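Local coordinates for alpha-1,2-mannosidase (Bacteroides thetaiotaomicron, PDB 2WVY), which probably releases alpha-1,2-linked mannose from glycans, as a calcium-dependent enzyme of glycoside hydrolase family 92, at residues Gly63-His68 and Tyr77-Ile82; Val192-Thr197 and Tyr218-Val223. All coordinates share one frame; numbering follows the deposited sequence.

Interaction 1 (Gly63-His68 and Tyr77-Ile82); sequences GFRQTH and YGTFSI
H68 lies across the Y77 ring as an offset stack, ring planes 14° apart and centroids 4.8 Å from each other. The two side chains meet at about a right angle, and H68 CB rests over the phenol face, 3.5 Å from Y77 CZ. At its edge the imidazole makes a weak, bent bond from NE2 to G78 O. Y77 OH bonds D328 of the catalytic domain, which ties this end of the contact to that part of the chain. T79 OG1 is gripped twice: it donates to Q66 O at 2.6 Å, and R65 NE donates to it at 2.8 Å, with the hydroxyl close to the guanidinium plane. R65 reaches the hydroxyl because its chain is bent at chi2 (-98°) and again at chi3, which brings NE to T79; its NH2 forms a salt bridge with D76 in the connecting loop. T67 OG1 also bonds D76. The two segments form a beta-hairpin with an eight-residue connection in the N-terminal domain, a beta-sandwich in this family, with F64 and I82 as an antiparallel hydrogen-bonded pair (F64 N to I82 O 2.9 Å) and R65 and S81 as the non-hydrogen-bonded pair next to it. On the face opposite R65 and S81, the Q66 amide crosses F80 obliquely, its plane 70° from the ring and its CD 3.5 Å from F80 CE2. Q66 extends with CG anti to the backbone N, carrying the amide out to the CE2 corner of that ring, and its NE2 bonds S235; F80 is itself stacked on F184. The same face holds the F64 ring, whose edge meets I82 O at CD2, 3.4 Å away, while residues of strand 112-116 pack against F64.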
# COMPACT_ATOMS: atom_id res chain seq x y z
N GLY A 63 -4.64 29.17 29.13
CA GLY A 63 -5.80 29.98 29.49
C GLY A 63 -7.09 29.23 29.29
O GLY A 63 -7.10 28.08 28.82
N PHE A 64 -8.19 29.87 29.65
CA PHE A 64 -9.50 29.36 29.37
C PHE A 64 -10.16 30.36 28.44
O PHE A 64 -10.36 31.51 28.81
CB PHE A 64 -10.27 29.20 30.67
CG PHE A 64 -9.66 28.20 31.60
CD1 PHE A 64 -9.99 26.85 31.49
CD2 PHE A 64 -8.71 28.58 32.53
CE1 PHE A 64 -9.43 25.90 32.33
CE2 PHE A 64 -8.11 27.63 33.38
CZ PHE A 64 -8.48 26.28 33.27
N ARG A 65 -10.45 29.90 27.21
CA ARG A 65 -10.86 30.75 26.10
C ARG A 65 -12.36 30.81 25.95
O ARG A 65 -13.04 29.78 26.05
CB ARG A 65 -10.30 30.18 24.79
CG ARG A 65 -8.79 30.45 24.53
CD ARG A 65 -8.54 31.66 23.60
NE ARG A 65 -8.97 31.38 22.23
CZ ARG A 65 -8.31 30.56 21.40
NH1 ARG A 65 -7.17 30.00 21.80
NH2 ARG A 65 -8.78 30.33 20.17
N GLN A 66 -12.89 32.01 25.70
CA GLN A 66 -14.21 32.12 25.13
C GLN A 66 -13.93 31.95 23.67
O GLN A 66 -13.14 32.72 23.13
CB GLN A 66 -14.81 33.51 25.35
CG GLN A 66 -16.15 33.68 24.63
CD GLN A 66 -16.63 35.13 24.57
OE1 GLN A 66 -16.15 35.92 23.75
NE2 GLN A 66 -17.59 35.47 25.41
N THR A 67 -14.55 30.96 23.03
CA THR A 67 -14.20 30.60 21.66
C THR A 67 -15.43 30.42 20.75
O THR A 67 -16.54 30.15 21.23
CB THR A 67 -13.32 29.33 21.63
OG1 THR A 67 -12.93 29.06 20.28
CG2 THR A 67 -14.08 28.10 22.19
N HIS A 68 -15.25 30.60 19.44
CA HIS A 68 -16.33 30.31 18.49
C HIS A 68 -15.88 29.32 17.41
O HIS A 68 -16.61 29.05 16.45
CB HIS A 68 -16.84 31.61 17.87
CG HIS A 68 -17.17 32.65 18.89
ND1 HIS A 68 -18.34 32.63 19.62
CD2 HIS A 68 -16.46 33.70 19.36
CE1 HIS A 68 -18.35 33.63 20.47
NE2 HIS A 68 -17.21 34.30 20.33
N TYR A 77 -12.64 33.66 16.11
CA TYR A 77 -12.88 35.09 16.06
C TYR A 77 -13.57 35.45 17.38
O TYR A 77 -14.09 34.56 18.06
CB TYR A 77 -13.77 35.48 14.86
CG TYR A 77 -15.15 34.87 14.96
CD1 TYR A 77 -16.15 35.51 15.67
CD2 TYR A 77 -15.42 33.63 14.41
CE1 TYR A 77 -17.39 34.96 15.81
CE2 TYR A 77 -16.67 33.07 14.53
CZ TYR A 77 -17.65 33.73 15.24
OH TYR A 77 -18.90 33.16 15.38
N GLY A 78 -13.60 36.73 17.72
CA GLY A 78 -14.33 37.17 18.90
C GLY A 78 -13.88 36.43 20.16
O GLY A 78 -14.70 36.05 20.97
N THR A 79 -12.57 36.28 20.33
CA THR A 79 -12.04 35.43 21.37
C THR A 79 -11.13 36.15 22.39
O THR A 79 -10.35 37.06 22.04
CB THR A 79 -11.33 34.18 20.74
OG1 THR A 79 -10.95 33.25 21.76
CG2 THR A 79 -10.09 34.59 19.91
N PHE A 80 -11.28 35.78 23.65
CA PHE A 80 -10.39 36.27 24.71
C PHE A 80 -10.21 35.16 25.74
O PHE A 80 -10.92 34.15 25.67
CB PHE A 80 -10.96 37.54 25.37
CG PHE A 80 -12.17 37.32 26.26
CD1 PHE A 80 -12.02 37.13 27.62
CD2 PHE A 80 -13.46 37.38 25.72
CE1 PHE A 80 -13.11 36.97 28.43
CE2 PHE A 80 -14.56 37.20 26.52
CZ PHE A 80 -14.40 36.99 27.88
N SER A 81 -9.28 35.31 26.67
CA SER A 81 -9.11 34.26 27.66
C SER A 81 -8.86 34.79 29.06
O SER A 81 -8.42 35.93 29.24
CB SER A 81 -7.99 33.29 27.29
OG SER A 81 -6.74 33.91 27.50
N ILE A 82 -9.13 33.91 30.02
CA ILE A 82 -8.97 34.16 31.43
C ILE A 82 -8.05 33.06 31.98
O ILE A 82 -8.26 31.87 31.73
CB ILE A 82 -10.36 34.09 32.12
CG1 ILE A 82 -11.25 35.23 31.63
CG2 ILE A 82 -10.25 34.08 33.66
CD1 ILE A 82 -12.71 35.12 32.09

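Interaction 2 (Val192-Thr197 and Tyr218-Val223); sequences VIEYGT and YLKFDV
Y218 lays one face of its ring over the backbone of Y195 and G196, with Y195 C and G196 N each 3.4 Å above the ring plane and offset toward its rim. Its CG sits between the backbone N and the carbonyl carbon (chi1 79°), which folds the ring over the opposite strand. A side chain at G196 would run straight into Y218 CE2, so the glycine makes room for the ring. E194 and K220 run side by side on the same face and point the same way, with E194 CB 3.9 Å from K220 CB. Their charged ends stay apart, E194 OE1 being 5.2 Å from K220 NZ. On the face of Y195 and L219, L219 CD1 touches both V192 CG1 and Y195 CB, 4.0 Å from each. V192 also sends CG2 to F221 CE1. A classic beta bulge lies at this end: I193 and E194 both face K220, with I193 N bonded to K220 O at 2.8 Å and E194 N contributing a weak bond to the same oxygen. Beyond the bulge, paired bonds join G196 and Y218. Further out, the phenol oxygen bonds H205 ND1, and a water lies 3.2 Å from Y218 OH and donates to E194 OE1 at 2.6 Å. A leucine in place of Y218 would probably leave H205 and this water without their hydroxyl partner and take away the flat ring that covers the Y195-G196 backbone. K220 NZ pairs at long range, weakly, with D142, and F221 meets the F188 ring. Strand 194-198 runs between 203-205 and 216-221, the latter bonding strand 143-148 on its other edge, while I158 of strand 154-159 packs against Y195 and L219.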
# COMPACT_ATOMS: atom_id res chain seq x y z
N VAL A 192 -9.93 43.59 44.48
CA VAL A 192 -8.75 43.57 43.65
C VAL A 192 -7.66 44.36 44.36
O VAL A 192 -7.78 45.55 44.54
CB VAL A 192 -9.03 44.25 42.31
CG1 VAL A 192 -7.78 44.29 41.48
CG2 VAL A 192 -10.18 43.56 41.57
N ILE A 193 -6.60 43.69 44.78
CA ILE A 193 -5.57 44.37 45.57
C ILE A 193 -4.59 45.15 44.72
O ILE A 193 -4.11 46.21 45.12
CB ILE A 193 -4.77 43.38 46.43
CG1 ILE A 193 -5.73 42.43 47.13
CG2 ILE A 193 -4.01 44.13 47.49
CD1 ILE A 193 -6.81 43.17 47.86
N GLU A 194 -4.26 44.60 43.56
CA GLU A 194 -3.34 45.24 42.61
C GLU A 194 -3.73 44.82 41.20
O GLU A 194 -4.48 43.86 41.00
CB GLU A 194 -1.88 44.89 42.92
CG GLU A 194 -1.47 45.32 44.32
CD GLU A 194 -0.02 44.99 44.66
OE1 GLU A 194 0.74 44.61 43.74
OE2 GLU A 194 0.34 45.12 45.86
N TYR A 195 -3.22 45.54 40.22
CA TYR A 195 -3.69 45.35 38.87
C TYR A 195 -2.74 46.08 37.95
O TYR A 195 -1.94 46.91 38.39
CB TYR A 195 -5.09 45.93 38.73
CG TYR A 195 -5.16 47.33 39.28
CD1 TYR A 195 -4.82 48.42 38.48
CD2 TYR A 195 -5.50 47.57 40.60
CE1 TYR A 195 -4.85 49.70 38.98
CE2 TYR A 195 -5.53 48.85 41.11
CZ TYR A 195 -5.21 49.91 40.29
OH TYR A 195 -5.23 51.19 40.79
N GLY A 196 -2.83 45.76 36.66
CA GLY A 196 -1.98 46.39 35.67
C GLY A 196 -2.39 45.95 34.28
O GLY A 196 -3.26 45.09 34.10
N THR A 197 -1.73 46.53 33.28
CA THR A 197 -2.06 46.26 31.90
C THR A 197 -0.80 45.89 31.14
O THR A 197 0.33 46.11 31.61
CB THR A 197 -2.67 47.51 31.23
OG1 THR A 197 -1.79 48.61 31.43
CG2 THR A 197 -4.01 47.85 31.85
N TYR A 218 -3.77 42.12 34.34
CA TYR A 218 -3.72 41.23 35.48
C TYR A 218 -4.45 41.87 36.64
O TYR A 218 -4.52 43.10 36.74
CB TYR A 218 -2.29 40.87 35.87
CG TYR A 218 -1.55 41.93 36.67
CD1 TYR A 218 -1.73 42.04 38.05
CD2 TYR A 218 -0.68 42.81 36.04
CE1 TYR A 218 -1.05 42.99 38.78
CE2 TYR A 218 0.00 43.78 36.76
CZ TYR A 218 -0.19 43.87 38.13
OH TYR A 218 0.49 44.83 38.84
N LEU A 219 -5.01 41.01 37.50
CA LEU A 219 -5.58 41.43 38.77
C LEU A 219 -4.93 40.55 39.82
O LEU A 219 -4.67 39.36 39.58
CB LEU A 219 -7.09 41.20 38.82
CG LEU A 219 -8.04 41.75 37.76
CD1 LEU A 219 -7.90 43.25 37.62
CD2 LEU A 219 -7.80 41.07 36.41
N LYS A 220 -4.67 41.14 40.98
CA LYS A 220 -4.05 40.42 42.07
C LYS A 220 -5.02 40.37 43.25
O LYS A 220 -5.61 41.39 43.60
CB LYS A 220 -2.75 41.11 42.48
CG LYS A 220 -1.95 40.34 43.53
CD LYS A 220 -0.61 41.00 43.76
CE LYS A 220 0.40 40.06 44.40
NZ LYS A 220 0.23 39.93 45.87
N PHE A 221 -5.20 39.19 43.84
CA PHE A 221 -6.18 39.05 44.93
C PHE A 221 -5.55 38.67 46.26
O PHE A 221 -4.35 38.40 46.36
CB PHE A 221 -7.29 38.07 44.56
CG PHE A 221 -7.98 38.44 43.29
CD1 PHE A 221 -9.09 39.26 43.32
CD2 PHE A 221 -7.49 38.03 42.07
CE1 PHE A 221 -9.72 39.63 42.14
CE2 PHE A 221 -8.12 38.40 40.90
CZ PHE A 221 -9.24 39.19 40.94
N ASP A 222 -6.37 38.66 47.29
CA ASP A 222 -5.94 38.15 48.57
C ASP A 222 -7.09 37.34 49.18
O ASP A 222 -7.59 37.65 50.25
CB ASP A 222 -5.52 39.30 49.49
CG ASP A 222 -4.69 38.84 50.68
OD1 ASP A 222 -4.20 37.69 50.69
OD2 ASP A 222 -4.54 39.65 51.62
N VAL A 223 -7.51 36.30 48.48
CA VAL A 223 -8.59 35.48 48.98
C VAL A 223 -8.13 34.75 50.24
O VAL A 223 -7.06 34.16 50.25
CB VAL A 223 -9.04 34.47 47.92
CG1 VAL A 223 -10.25 33.68 48.40
CG2 VAL A 223 -9.36 35.21 46.61
O HOH W 1 1.39 43.37 41.50

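In the fold
Both interactions pair antiparallel strands in the N-terminal domain, and strand 143-148 connects them: it bonds strand 80-86 of interaction 1 on one edge and strand 216-221 of interaction 2 on the other. Their centres lie 21 Å apart and their nearest atoms about 8 Å apart, without touching. Interaction 1 is fully buried, 20 Å from the centre of the chain, and ends at residues of the catalytic domain; several of its polar groups meet acids, hydroxyls or carbonyls. Interaction 2 lies 39 Å out and is only partly buried: aliphatic side chains meet on one face, while on the other the Y218 ring lies beside a water and a loosely paired glutamate and lysine.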